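Local coordinates for uncharacterized CONSERVED DOMAIN PROTEIN (Vibrio cholerae, PDB 3LKV), which probably serves as the substrate-binding protein of an ABC transporter, holding a bound phenylalanine in the cleft of a periplasmic-binding-protein fold, at residues L29-K34 against D242-G247; A251-A256 against D267-K272; A24-L29 against V74-P79; V13-I16 against A21-A24; Q82-A87 against I91-T96. All blocks are in the same frame, centred on the assembly; numbering follows the deposited sequence.

Contact 1: L29-K34 against D242-G247; sequences LLDGLK and DYYQIG. With PHE (phenylalanine), chain B.
Helix 20-35 and the N-terminal part of helix 243-258 come together closely at L29 and G247, whose CA atoms are 4.2 Å apart. G247 has no side chain to hold the helices apart, and its carbonyl O receives a CA-H...O contact from L29 CA at 3.3 Å. L29 CB lies against the same oxygen. The polar link is made further out, where Y244 OH donates a hydrogen bond to D31 OD2, 2.5 Å long. The Y244 ring is sent out alongside helix 20-35 because its CG is anti to the backbone N (chi1 175°), and the carboxylate meets it at the hydroxyl edge, near the ring plane. The two side chains cross at about a right angle, with ring and carboxylate planes 60° apart, and OD2 uses the anti lone pair that faces away from OD1. OD1 is held separately by Q27 NE2, so each oxygen of D31 has its own donor. D242 caps the start of helix 243-258, its OD1 accepting from Q245 N. One residue on, Y243 turns to the bound phenylalanine. Deeper in, L29 continues onto T250 and A251 of helix 243-258, while I246 packs on T96 of strand 93-98.

Contact 2: A251-A256 against D267-K272; sequences ADYVAA and DVQVAK. With ZN (zinc ion), chain D.
One of the zinc sites of this protein lies on the loop that leads into strand 269-270, an edge strand of the parallel sheet within this chain, and a tyrosine from helix 243-258 ties that loop down. D267 OD2 binds the zinc ion at 2.0 Å, and E111 of the same chain supplies the second protein ligand. D267 OD1 accepts a hydrogen bond from Q112 NE2, which gives the other carboxylate oxygen a partner and limits rotation of the group. The backbone of the same aspartate faces the helix: Y253 OH donates to D267 O, at 2.5 Å, lying in the carbonyl plane with a C=O...donor angle of 154°. The ring reaches over from a CG beside the backbone N (chi1 -76°), and presents its hydroxyl edge to the loop. This single side chain spans backbones that are well separated, the nearest CA pair being Y253 and V268 at 9.6 Å. Q269 CB also touches the hydroxyl, 3.1 Å from Y253 OH, and its side chain crosses the tyrosine at about a right angle. The body of the ring is packed on V94, T118 and L120 of the sheet. D267 is thus gripped at both ends, its carbonyl by a phenol and its carboxylate by zinc and an amide; the tyrosine bond probably steadies the backbone from which the metal ligand hangs, an indirect, second-shell link.

Contact 3: A24-L29 against V74-P79; sequences ATRQGL and VGIATP. With PHE (phenylalanine), chain B.
R26 meets I76 with the aliphatic root of its side chain and leaves its charge elsewhere: I76 CD1 rests on R26 CB at 3.7 Å, and reaches R26 CG only a little further off. The two side chains cross at about a right angle. The guanidinium group is carried off by a bend at chi3 (87°); its NH1 forms a salt bridge with D23 and a hydrogen bond with Q15 OE1, and the group makes a cation-pi contact with Y48. I76 can point its CD1 at the helix because CG1 stands anti to the carbonyl carbon. Its other branch, CG2, faces T25 CG2 loosely at 4.4 Å, while T25 OG1 turns back to A21 O within its own helix. One turn on, L29 and V74 meet tip to tip, L29 CD2 lying 4.0 Å from V74 CG1 and almost as near CG2. This is helix 20-35 covering one face of the parallel sheet, running nearly antiparallel to strand 72-76 (151° between the short axes, 10.2 Å apart). Where that strand ends, the chain turns through A77, the N-cap residue of helix 78-87, into the ligand site. There T78 N donates to OXT of the bound phenylalanine at 2.8 Å, nearly straight at 168°, and T78 OG1 donates to its other carboxylate oxygen, O, at 2.7 Å. The helix N-terminus would probably add a favourable electrostatic field for this carboxylate.

Contact 4: V13-I16 against A21-A24; sequences VSQI and ALDA. With PHE (phenylalanine), chain B.
The start of helix 20-35 forms part of the phenylalanine pocket, and it is fastened here to the end of strand 9-15, the strand that leads into it. Q15 makes the polar link. Its NE2 donates to D23 OD1 at 2.8 Å with an N-H...acceptor angle of 164°, the acceptor lying in the amide plane and met almost along its C-O axis. The glutamine gets there as an extended arm, CG anti to the backbone N (chi1 -170°), and it crosses the aspartate at about a right angle with the two planes 56° apart. The amide is held from several sides: NE2 also donates to V17 O, while OE1 has R26 NH1 as its partner. Acceptors at NE2 and a donor at OE1 settle which end is nitrogen and fix the rotation of the buried amide.

Beside the amide, L22 packs against Q15 at the strand end and I16 just after it. L22 CB lies 3.5 Å from Q15 NE2, and L22 CD1 touches I16 CG2 at 3.9 Å. The other methyl of L22 goes to the ligand, with CD2 3.9 Å from CD2 of the bound phenylalanine. A21 CB, one residue earlier, comes to 3.5 Å from CE2 of the same ring. The leucine therefore has one branch in the core and one in the pocket. It sits in the first beta-alpha-beta unit, 9-15, 20-35 and 44-50, where the carboxyl ends of parallel strands and the helix starts that follow them build the binding cleft, as in periplasmic binding proteins.

Contact 5: Q82-A87 against I91-T96; sequences QALVSA and IPIVFT
I93 carries this contact, reaching from strand 93-98 to helix 78-87 across backbones whose nearest CA atoms, those of L84 and I93, are 7.3 Å apart. Its CB points toward the helix but is itself too far back to touch it. CG1 leaves CB anti to the carbonyl carbon (chi1 -63°), and with chi2 near extended at 162° it acts as a spacer that carries the last methyl outward. CD1 makes the close contacts, settling on the backbone between two successive residues, while I93 CG2 lies only loosely against L84 CD1, at 4.3 Å. I93 CD1 is 3.6 Å from L84 O and 3.7 Å from V85 N, with side-chain carbons close by: L84 CB at 4.0 Å and V85 CG2 at 3.9 Å. The valine crosses the isoleucine at about a right angle. No hydrogen bond joins the segments, so the hold is purely by van der Waals packing. Around it, L84 also leans on L73 of strand 72-76 and A62 of helix 55-66, and I93 touches T88 and N116. A strand side chain closing onto the helix just before it is what a beta-alpha-beta crossover produces, here in the unit 72-76, 78-87 and 93-98 of the parallel sheet.

All five contacts gather round one parallel sheet and the helices on its two faces. Contacts 3 and 4 lie closest, with centres 4 Å apart; they share A24 and are joined by the backbone pairing of I76 N with S14 O. Together with contact 1 they touch the bound phenylalanine, contact 3 at its carboxylate, contacts 1 and 4 at its ring. Contact 1 adjoins contact 2 along helix 243-258, with centres 11 Å apart, so one helix runs from the pocket toward the D267 zinc. Contact 5 lies off the pocket, the side chain of L84 being about 12 Å from the ligand, but G75 and T96 pair strands 72-76 and 93-98, linking it to contact 3.

Contact 1: L29-K34 against D242-G247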
# COMPACT_ATOMS: atom_id res chain seq x y z
N LEU A 29 -8.18 9.63 0.67
CA LEU A 29 -7.87 9.98 2.02
C LEU A 29 -6.36 9.89 2.31
O LEU A 29 -5.77 10.78 2.93
CB LEU A 29 -8.65 9.06 2.96
CG LEU A 29 -8.22 9.16 4.43
CD1 LEU A 29 -8.38 10.58 4.96
CD2 LEU A 29 -9.06 8.16 5.25
N LEU A 30 -5.78 8.75 1.90
CA LEU A 30 -4.39 8.52 2.04
C LEU A 30 -3.53 9.61 1.34
O LEU A 30 -2.61 10.13 1.95
CB LEU A 30 -4.05 7.13 1.49
CG LEU A 30 -2.60 6.63 1.69
CD1 LEU A 30 -2.33 6.46 3.24
CD2 LEU A 30 -2.32 5.31 0.88
N ASP A 31 -3.86 9.95 0.10
CA ASP A 31 -3.10 10.97 -0.66
C ASP A 31 -3.32 12.36 -0.07
O ASP A 31 -2.39 13.15 0.03
CB ASP A 31 -3.50 10.97 -2.14
CG ASP A 31 -3.21 9.62 -2.85
OD1 ASP A 31 -2.50 8.76 -2.28
OD2 ASP A 31 -3.71 9.44 -4.00
N GLY A 32 -4.54 12.63 0.38
CA GLY A 32 -4.81 13.92 1.00
C GLY A 32 -4.05 14.08 2.31
O GLY A 32 -3.55 15.16 2.62
N LEU A 33 -3.95 12.99 3.08
CA LEU A 33 -3.16 13.05 4.34
C LEU A 33 -1.68 13.30 4.03
O LEU A 33 -1.05 14.15 4.64
CB LEU A 33 -3.32 11.77 5.14
CG LEU A 33 -4.65 11.67 5.89
CD1 LEU A 33 -4.79 10.32 6.49
CD2 LEU A 33 -4.69 12.79 6.97
N LYS A 34 -1.16 12.65 3.00
CA LYS A 34 0.20 12.93 2.56
C LYS A 34 0.40 14.41 2.23
O LYS A 34 1.34 15.00 2.71
CB LYS A 34 0.53 12.10 1.31
CG LYS A 34 2.02 12.15 0.89
CD LYS A 34 2.32 10.91 0.00
CE LYS A 34 3.81 10.60 -0.15
NZ LYS A 34 4.53 11.77 -0.71
N ASP A 242 -17.18 12.22 -7.56
CA ASP A 242 -15.80 11.81 -7.70
C ASP A 242 -15.35 11.36 -6.31
O ASP A 242 -15.06 12.18 -5.45
CB ASP A 242 -14.95 12.99 -8.23
CG ASP A 242 -13.48 12.63 -8.36
OD1 ASP A 242 -13.03 11.59 -7.81
OD2 ASP A 242 -12.77 13.40 -9.02
N TYR A 243 -15.34 10.06 -6.07
CA TYR A 243 -15.10 9.57 -4.71
C TYR A 243 -13.62 9.78 -4.30
O TYR A 243 -13.33 9.89 -3.11
CB TYR A 243 -15.58 8.12 -4.54
CG TYR A 243 -17.07 8.06 -4.42
CD1 TYR A 243 -17.89 7.92 -5.54
CD2 TYR A 243 -17.67 8.21 -3.19
CE1 TYR A 243 -19.29 7.91 -5.39
CE2 TYR A 243 -19.03 8.22 -3.04
CZ TYR A 243 -19.86 8.09 -4.13
OH TYR A 243 -21.22 8.08 -3.96
N TYR A 244 -12.70 9.84 -5.27
CA TYR A 244 -11.30 10.12 -4.92
C TYR A 244 -11.24 11.50 -4.27
O TYR A 244 -10.65 11.65 -3.24
CB TYR A 244 -10.37 9.97 -6.13
CG TYR A 244 -8.95 10.35 -5.83
CD1 TYR A 244 -8.06 9.43 -5.32
CD2 TYR A 244 -8.49 11.63 -6.07
CE1 TYR A 244 -6.74 9.77 -5.03
CE2 TYR A 244 -7.15 11.97 -5.81
CZ TYR A 244 -6.29 11.05 -5.27
OH TYR A 244 -4.97 11.39 -4.99
N GLN A 245 -11.92 12.50 -4.84
CA GLN A 245 -11.86 13.85 -4.28
C GLN A 245 -12.55 13.96 -2.95
O GLN A 245 -12.17 14.78 -2.11
CB GLN A 245 -12.45 14.90 -5.25
CG GLN A 245 -11.58 15.17 -6.50
CD GLN A 245 -10.10 15.48 -6.17
OE1 GLN A 245 -9.79 16.11 -5.16
NE2 GLN A 245 -9.21 15.00 -7.02
N ILE A 246 -13.61 13.20 -2.79
CA ILE A 246 -14.26 13.13 -1.46
C ILE A 246 -13.28 12.58 -0.43
O ILE A 246 -13.20 13.04 0.68
CB ILE A 246 -15.50 12.18 -1.51
CG1 ILE A 246 -16.62 12.82 -2.33
CG2 ILE A 246 -15.97 11.79 -0.06
CD1 ILE A 246 -17.81 11.80 -2.63
N GLY A 247 -12.51 11.57 -0.80
CA GLY A 247 -11.47 11.08 0.09
C GLY A 247 -10.45 12.18 0.39
O GLY A 247 -10.09 12.39 1.55
N PHE B . -23.01 6.33 0.22
CA PHE B . -22.92 4.84 0.51
C PHE B . -23.19 4.62 2.02
O PHE B . -23.78 5.54 2.65
CB PHE B . -21.58 4.25 0.04
CG PHE B . -21.51 4.03 -1.47
CD1 PHE B . -22.25 2.99 -2.07
CD2 PHE B . -20.76 4.85 -2.27
CE1 PHE B . -22.22 2.81 -3.42
CE2 PHE B . -20.72 4.67 -3.62
CZ PHE B . -21.45 3.66 -4.22
OXT PHE B . -22.89 3.57 2.63

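Contact 2: A251-A256 against D267-K272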
# COMPACT_ATOMS: atom_id res chain seq x y z
N ALA A 251 -9.50 14.14 4.26
CA ALA A 251 -8.22 14.34 4.95
C ALA A 251 -8.17 15.69 5.63
O ALA A 251 -7.46 15.83 6.60
CB ALA A 251 -7.04 14.22 3.97
N ASP A 252 -8.86 16.69 5.09
CA ASP A 252 -9.00 17.95 5.78
C ASP A 252 -9.61 17.80 7.15
O ASP A 252 -9.13 18.43 8.06
CB ASP A 252 -9.91 18.95 5.03
CG ASP A 252 -9.34 19.40 3.69
OD1 ASP A 252 -8.14 19.14 3.38
OD2 ASP A 252 -10.12 20.05 2.94
N TYR A 253 -10.67 17.02 7.29
CA TYR A 253 -11.28 16.80 8.59
C TYR A 253 -10.30 16.06 9.54
O TYR A 253 -10.04 16.44 10.70
CB TYR A 253 -12.58 15.96 8.44
CG TYR A 253 -13.81 16.70 7.91
CD1 TYR A 253 -14.81 17.16 8.78
CD2 TYR A 253 -13.99 16.91 6.56
CE1 TYR A 253 -15.91 17.85 8.35
CE2 TYR A 253 -15.14 17.65 6.07
CZ TYR A 253 -16.08 18.10 6.98
OH TYR A 253 -17.22 18.77 6.57
N VAL A 254 -9.75 14.96 9.04
CA VAL A 254 -8.81 14.20 9.85
C VAL A 254 -7.63 15.09 10.31
O VAL A 254 -7.29 15.11 11.48
CB VAL A 254 -8.32 12.97 9.10
CG1 VAL A 254 -7.21 12.30 9.87
CG2 VAL A 254 -9.48 12.00 8.83
N ALA A 255 -7.03 15.87 9.42
CA ALA A 255 -5.90 16.71 9.83
C ALA A 255 -6.34 17.75 10.85
O ALA A 255 -5.62 18.01 11.83
CB ALA A 255 -5.17 17.38 8.66
N ALA A 256 -7.53 18.34 10.66
CA ALA A 256 -7.98 19.38 11.58
C ALA A 256 -8.15 18.75 12.96
O ALA A 256 -7.77 19.31 13.96
CB ALA A 256 -9.29 20.06 11.07
N ASP A 267 -18.67 21.29 10.79
CA ASP A 267 -19.88 21.02 10.02
C ASP A 267 -19.70 19.85 9.05
O ASP A 267 -18.65 19.69 8.44
CB ASP A 267 -20.36 22.24 9.21
CG ASP A 267 -20.64 23.44 10.04
OD1 ASP A 267 -20.97 23.31 11.28
OD2 ASP A 267 -20.53 24.58 9.44
N VAL A 268 -20.75 19.07 8.88
CA VAL A 268 -20.75 17.99 7.92
C VAL A 268 -20.85 18.58 6.50
O VAL A 268 -21.70 19.39 6.21
CB VAL A 268 -21.91 17.02 8.19
CG1 VAL A 268 -22.13 16.03 6.98
CG2 VAL A 268 -21.67 16.29 9.45
N GLN A 269 -20.00 18.15 5.60
CA GLN A 269 -20.01 18.67 4.26
C GLN A 269 -20.81 17.75 3.34
O GLN A 269 -20.70 16.53 3.44
CB GLN A 269 -18.57 18.72 3.79
CG GLN A 269 -18.36 19.33 2.44
CD GLN A 269 -18.43 20.83 2.53
OE1 GLN A 269 -17.84 21.43 3.46
NE2 GLN A 269 -19.19 21.46 1.61
N VAL A 270 -21.60 18.32 2.44
CA VAL A 270 -22.32 17.52 1.47
C VAL A 270 -21.62 17.62 0.12
O VAL A 270 -21.34 18.70 -0.32
CB VAL A 270 -23.81 17.96 1.39
CG1 VAL A 270 -24.58 17.03 0.45
CG2 VAL A 270 -24.46 17.95 2.83
N ALA A 271 -21.28 16.50 -0.51
CA ALA A 271 -20.63 16.53 -1.82
C ALA A 271 -21.48 17.26 -2.87
O ALA A 271 -22.71 17.25 -2.81
CB ALA A 271 -20.32 15.16 -2.31
N LYS A 272 -20.81 17.90 -3.83
CA LYS A 272 -21.49 18.60 -4.96
C LYS A 272 -20.79 18.31 -6.29
O LYS A 272 -19.65 17.83 -6.32
CB LYS A 272 -21.51 20.11 -4.72
CG LYS A 272 -22.16 20.57 -3.39
CD LYS A 272 -23.72 20.42 -3.37
CE LYS A 272 -24.31 20.78 -1.95
NZ LYS A 272 -25.80 20.67 -1.86
ZN ZN D . -21.27 26.02 10.59

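Contact 3: A24-L29 against V74-P79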
# COMPACT_ATOMS: atom_id res chain seq x y z
N ALA A 24 -11.70 4.17 -3.93
CA ALA A 24 -11.19 5.45 -4.40
C ALA A 24 -11.24 6.45 -3.24
O ALA A 24 -10.38 7.28 -3.11
CB ALA A 24 -11.99 5.99 -5.63
N THR A 25 -12.28 6.37 -2.42
CA THR A 25 -12.39 7.25 -1.30
C THR A 25 -11.21 7.04 -0.37
O THR A 25 -10.59 7.98 0.08
CB THR A 25 -13.69 7.03 -0.54
OG1 THR A 25 -14.79 7.26 -1.42
CG2 THR A 25 -13.80 7.96 0.60
N ARG A 26 -10.89 5.78 -0.11
CA ARG A 26 -9.79 5.45 0.77
C ARG A 26 -8.44 5.91 0.21
O ARG A 26 -7.60 6.38 0.96
CB ARG A 26 -9.78 3.95 1.06
CG ARG A 26 -8.75 3.58 2.11
CD ARG A 26 -8.84 2.21 2.62
NE ARG A 26 -8.07 1.28 1.79
CZ ARG A 26 -8.60 0.46 0.89
NH1 ARG A 26 -9.91 0.44 0.66
NH2 ARG A 26 -7.84 -0.34 0.20
N GLN A 27 -8.22 5.76 -1.09
CA GLN A 27 -6.97 6.21 -1.69
C GLN A 27 -6.85 7.73 -1.60
O GLN A 27 -5.78 8.32 -1.35
CB GLN A 27 -6.92 5.80 -3.16
CG GLN A 27 -5.55 6.09 -3.83
CD GLN A 27 -4.39 5.36 -3.15
OE1 GLN A 27 -4.38 4.14 -3.13
NE2 GLN A 27 -3.40 6.11 -2.62
N GLY A 28 -7.98 8.38 -1.85
CA GLY A 28 -8.05 9.83 -1.73
C GLY A 28 -7.71 10.34 -0.34
O GLY A 28 -7.01 11.35 -0.18
N LEU A 29 -8.18 9.63 0.67
CA LEU A 29 -7.87 9.98 2.02
C LEU A 29 -6.36 9.89 2.31
O LEU A 29 -5.77 10.78 2.93
CB LEU A 29 -8.65 9.06 2.96
CG LEU A 29 -8.22 9.16 4.43
CD1 LEU A 29 -8.38 10.58 4.96
CD2 LEU A 29 -9.06 8.16 5.25
N VAL A 74 -12.02 6.49 11.02
CA VAL A 74 -12.64 6.91 9.78
C VAL A 74 -13.60 5.80 9.35
O VAL A 74 -13.18 4.61 9.26
CB VAL A 74 -11.62 7.17 8.65
CG1 VAL A 74 -12.36 7.44 7.34
CG2 VAL A 74 -10.69 8.36 9.01
N GLY A 75 -14.86 6.13 9.20
CA GLY A 75 -15.82 5.14 8.75
C GLY A 75 -16.22 5.45 7.32
O GLY A 75 -16.91 6.45 7.04
N ILE A 76 -15.80 4.60 6.40
CA ILE A 76 -16.14 4.78 5.03
C ILE A 76 -17.39 3.90 4.76
O ILE A 76 -17.32 2.66 4.83
CB ILE A 76 -15.00 4.33 4.12
CG1 ILE A 76 -13.73 5.11 4.37
CG2 ILE A 76 -15.41 4.45 2.68
CD1 ILE A 76 -12.49 4.63 3.47
N ALA A 77 -18.50 4.56 4.43
CA ALA A 77 -19.80 3.95 4.16
C ALA A 77 -20.60 3.82 5.45
O ALA A 77 -20.06 3.83 6.55
CB ALA A 77 -19.69 2.60 3.40
N THR A 78 -21.91 3.74 5.29
CA THR A 78 -22.83 3.91 6.42
C THR A 78 -22.75 2.82 7.49
O THR A 78 -22.71 3.13 8.68
CB THR A 78 -24.29 4.09 5.90
OG1 THR A 78 -24.36 5.35 5.23
CG2 THR A 78 -25.29 4.09 7.06
N PRO A 79 -22.76 1.55 7.08
CA PRO A 79 -22.84 0.49 8.11
C PRO A 79 -21.58 0.45 8.99
O PRO A 79 -21.68 0.28 10.19
CB PRO A 79 -23.04 -0.81 7.31
CG PRO A 79 -23.40 -0.38 5.95
CD PRO A 79 -22.85 1.02 5.73
N PHE B . -23.01 6.33 0.22
CA PHE B . -22.92 4.84 0.51
C PHE B . -23.19 4.62 2.02
O PHE B . -23.78 5.54 2.65
CB PHE B . -21.58 4.25 0.04
CG PHE B . -21.51 4.03 -1.47
CD1 PHE B . -22.25 2.99 -2.07
CD2 PHE B . -20.76 4.85 -2.27
CE1 PHE B . -22.22 2.81 -3.42
CE2 PHE B . -20.72 4.67 -3.62
CZ PHE B . -21.45 3.66 -4.22
OXT PHE B . -22.89 3.57 2.63

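Contact 4: V13-I16 against A21-A24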
# COMPACT_ATOMS: atom_id res chain seq x y z
N VAL A 13 -9.15 3.03 9.69
CA VAL A 13 -10.12 3.14 8.65
C VAL A 13 -10.91 1.86 8.52
O VAL A 13 -10.33 0.80 8.30
CB VAL A 13 -9.47 3.42 7.29
CG1 VAL A 13 -10.57 3.60 6.24
CG2 VAL A 13 -8.55 4.65 7.35
N SER A 14 -12.22 1.96 8.70
CA SER A 14 -13.10 0.85 8.54
C SER A 14 -14.04 1.07 7.36
O SER A 14 -14.70 2.10 7.26
CB SER A 14 -13.93 0.75 9.79
OG SER A 14 -14.84 -0.35 9.75
N GLN A 15 -14.18 0.04 6.52
CA GLN A 15 -14.88 0.14 5.23
C GLN A 15 -15.76 -1.07 5.12
O GLN A 15 -15.30 -2.19 5.38
CB GLN A 15 -13.82 0.11 4.13
CG GLN A 15 -14.30 0.42 2.82
CD GLN A 15 -13.18 0.46 1.78
OE1 GLN A 15 -12.19 1.12 1.98
NE2 GLN A 15 -13.37 -0.23 0.68
N ILE A 16 -17.03 -0.89 4.76
CA ILE A 16 -17.97 -2.01 4.79
C ILE A 16 -17.55 -3.15 3.85
O ILE A 16 -17.70 -4.35 4.17
CB ILE A 16 -19.43 -1.51 4.57
CG1 ILE A 16 -20.44 -2.64 4.70
CG2 ILE A 16 -19.58 -0.77 3.22
CD1 ILE A 16 -20.47 -3.38 6.05
N ALA A 21 -15.85 2.54 -5.68
CA ALA A 21 -16.08 3.88 -5.11
C ALA A 21 -15.44 4.03 -3.72
O ALA A 21 -14.83 5.07 -3.38
CB ALA A 21 -17.54 4.25 -5.04
N LEU A 22 -15.59 3.01 -2.90
CA LEU A 22 -15.05 3.13 -1.53
C LEU A 22 -13.55 3.02 -1.51
O LEU A 22 -12.90 3.69 -0.69
CB LEU A 22 -15.65 2.11 -0.61
CG LEU A 22 -17.19 2.16 -0.53
CD1 LEU A 22 -17.60 1.18 0.49
CD2 LEU A 22 -17.70 3.54 -0.20
N ASP A 23 -13.00 2.21 -2.41
CA ASP A 23 -11.56 2.13 -2.56
C ASP A 23 -10.98 3.44 -3.08
O ASP A 23 -9.87 3.78 -2.69
CB ASP A 23 -11.11 0.98 -3.46
CG ASP A 23 -11.34 -0.40 -2.79
OD1 ASP A 23 -11.72 -0.51 -1.58
OD2 ASP A 23 -11.16 -1.40 -3.50
N ALA A 24 -11.70 4.17 -3.93
CA ALA A 24 -11.19 5.45 -4.40
C ALA A 24 -11.24 6.45 -3.24
O ALA A 24 -10.38 7.28 -3.11
CB ALA A 24 -11.99 5.99 -5.63
N PHE B . -23.01 6.33 0.22
CA PHE B . -22.92 4.84 0.51
C PHE B . -23.19 4.62 2.02
O PHE B . -23.78 5.54 2.65
CB PHE B . -21.58 4.25 0.04
CG PHE B . -21.51 4.03 -1.47
CD1 PHE B . -22.25 2.99 -2.07
CD2 PHE B . -20.76 4.85 -2.27
CE1 PHE B . -22.22 2.81 -3.42
CE2 PHE B . -20.72 4.67 -3.62
CZ PHE B . -21.45 3.66 -4.22
OXT PHE B . -22.89 3.57 2.63

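Contact 5: Q82-A87 against I91-T96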
# COMPACT_ATOMS: atom_id res chain seq x y z
N GLN A 82 -21.73 3.45 11.34
CA GLN A 82 -22.67 3.19 12.38
C GLN A 82 -22.07 2.33 13.46
O GLN A 82 -22.30 2.60 14.66
CB GLN A 82 -23.93 2.51 11.83
CG GLN A 82 -24.86 3.47 11.05
CD GLN A 82 -26.10 2.73 10.54
OE1 GLN A 82 -25.96 1.69 9.94
NE2 GLN A 82 -27.28 3.29 10.73
N ALA A 83 -21.30 1.31 13.07
CA ALA A 83 -20.66 0.47 14.10
C ALA A 83 -19.64 1.25 14.91
O ALA A 83 -19.43 0.99 16.12
CB ALA A 83 -19.99 -0.75 13.44
N LEU A 84 -18.97 2.22 14.28
CA LEU A 84 -17.99 3.03 15.02
C LEU A 84 -18.69 3.90 16.08
O LEU A 84 -18.23 4.01 17.23
CB LEU A 84 -17.18 3.88 14.07
CG LEU A 84 -16.17 3.20 13.11
CD1 LEU A 84 -15.57 4.23 12.26
CD2 LEU A 84 -15.10 2.40 13.84
N VAL A 85 -19.80 4.52 15.69
CA VAL A 85 -20.56 5.40 16.59
C VAL A 85 -21.08 4.64 17.81
O VAL A 85 -21.12 5.18 18.94
CB VAL A 85 -21.70 6.13 15.84
CG1 VAL A 85 -22.71 6.80 16.87
CG2 VAL A 85 -21.07 7.14 14.91
N SER A 86 -21.39 3.37 17.60
CA SER A 86 -21.79 2.51 18.70
C SER A 86 -20.59 2.16 19.65
O SER A 86 -20.72 2.09 20.88
CB SER A 86 -22.52 1.30 18.13
OG SER A 86 -22.60 0.36 19.17
N ALA A 87 -19.40 2.01 19.07
CA ALA A 87 -18.22 1.51 19.80
C ALA A 87 -17.45 2.58 20.54
O ALA A 87 -16.65 2.30 21.48
CB ALA A 87 -17.28 0.78 18.82
N ILE A 91 -13.68 8.97 21.02
CA ILE A 91 -12.66 9.00 19.96
C ILE A 91 -13.29 9.67 18.75
O ILE A 91 -14.37 9.31 18.32
CB ILE A 91 -12.12 7.60 19.60
CG1 ILE A 91 -11.61 6.89 20.89
CG2 ILE A 91 -11.03 7.72 18.58
CD1 ILE A 91 -11.04 5.50 20.59
N PRO A 92 -12.63 10.69 18.20
CA PRO A 92 -13.17 11.29 16.99
C PRO A 92 -13.42 10.31 15.87
O PRO A 92 -12.54 9.48 15.55
CB PRO A 92 -12.07 12.30 16.59
CG PRO A 92 -11.35 12.56 17.86
CD PRO A 92 -11.30 11.24 18.53
N ILE A 93 -14.61 10.42 15.27
CA ILE A 93 -15.05 9.65 14.12
C ILE A 93 -15.31 10.63 12.98
O ILE A 93 -16.10 11.58 13.12
CB ILE A 93 -16.34 8.90 14.38
CG1 ILE A 93 -16.12 7.86 15.49
CG2 ILE A 93 -16.81 8.26 13.09
CD1 ILE A 93 -17.36 7.30 16.17
N VAL A 94 -14.67 10.38 11.85
CA VAL A 94 -14.95 11.11 10.62
C VAL A 94 -15.55 10.10 9.67
O VAL A 94 -14.89 9.15 9.27
CB VAL A 94 -13.69 11.62 9.99
CG1 VAL A 94 -14.05 12.28 8.67
CG2 VAL A 94 -12.96 12.60 10.99
N PHE A 95 -16.80 10.26 9.33
CA PHE A 95 -17.38 9.35 8.37
C PHE A 95 -17.22 9.98 7.02
O PHE A 95 -16.99 11.21 6.90
CB PHE A 95 -18.87 9.07 8.64
CG PHE A 95 -19.72 10.33 8.69
CD1 PHE A 95 -20.11 10.97 7.53
CD2 PHE A 95 -20.15 10.83 9.88
CE1 PHE A 95 -20.89 12.08 7.57
CE2 PHE A 95 -20.95 11.97 9.95
CZ PHE A 95 -21.31 12.59 8.78
N THR A 96 -17.28 9.14 6.01
CA THR A 96 -17.13 9.56 4.66
C THR A 96 -17.88 8.66 3.71
O THR A 96 -18.11 7.52 3.97
CB THR A 96 -15.63 9.72 4.31
OG1 THR A 96 -15.55 10.38 3.05
CG2 THR A 96 -14.85 8.38 4.26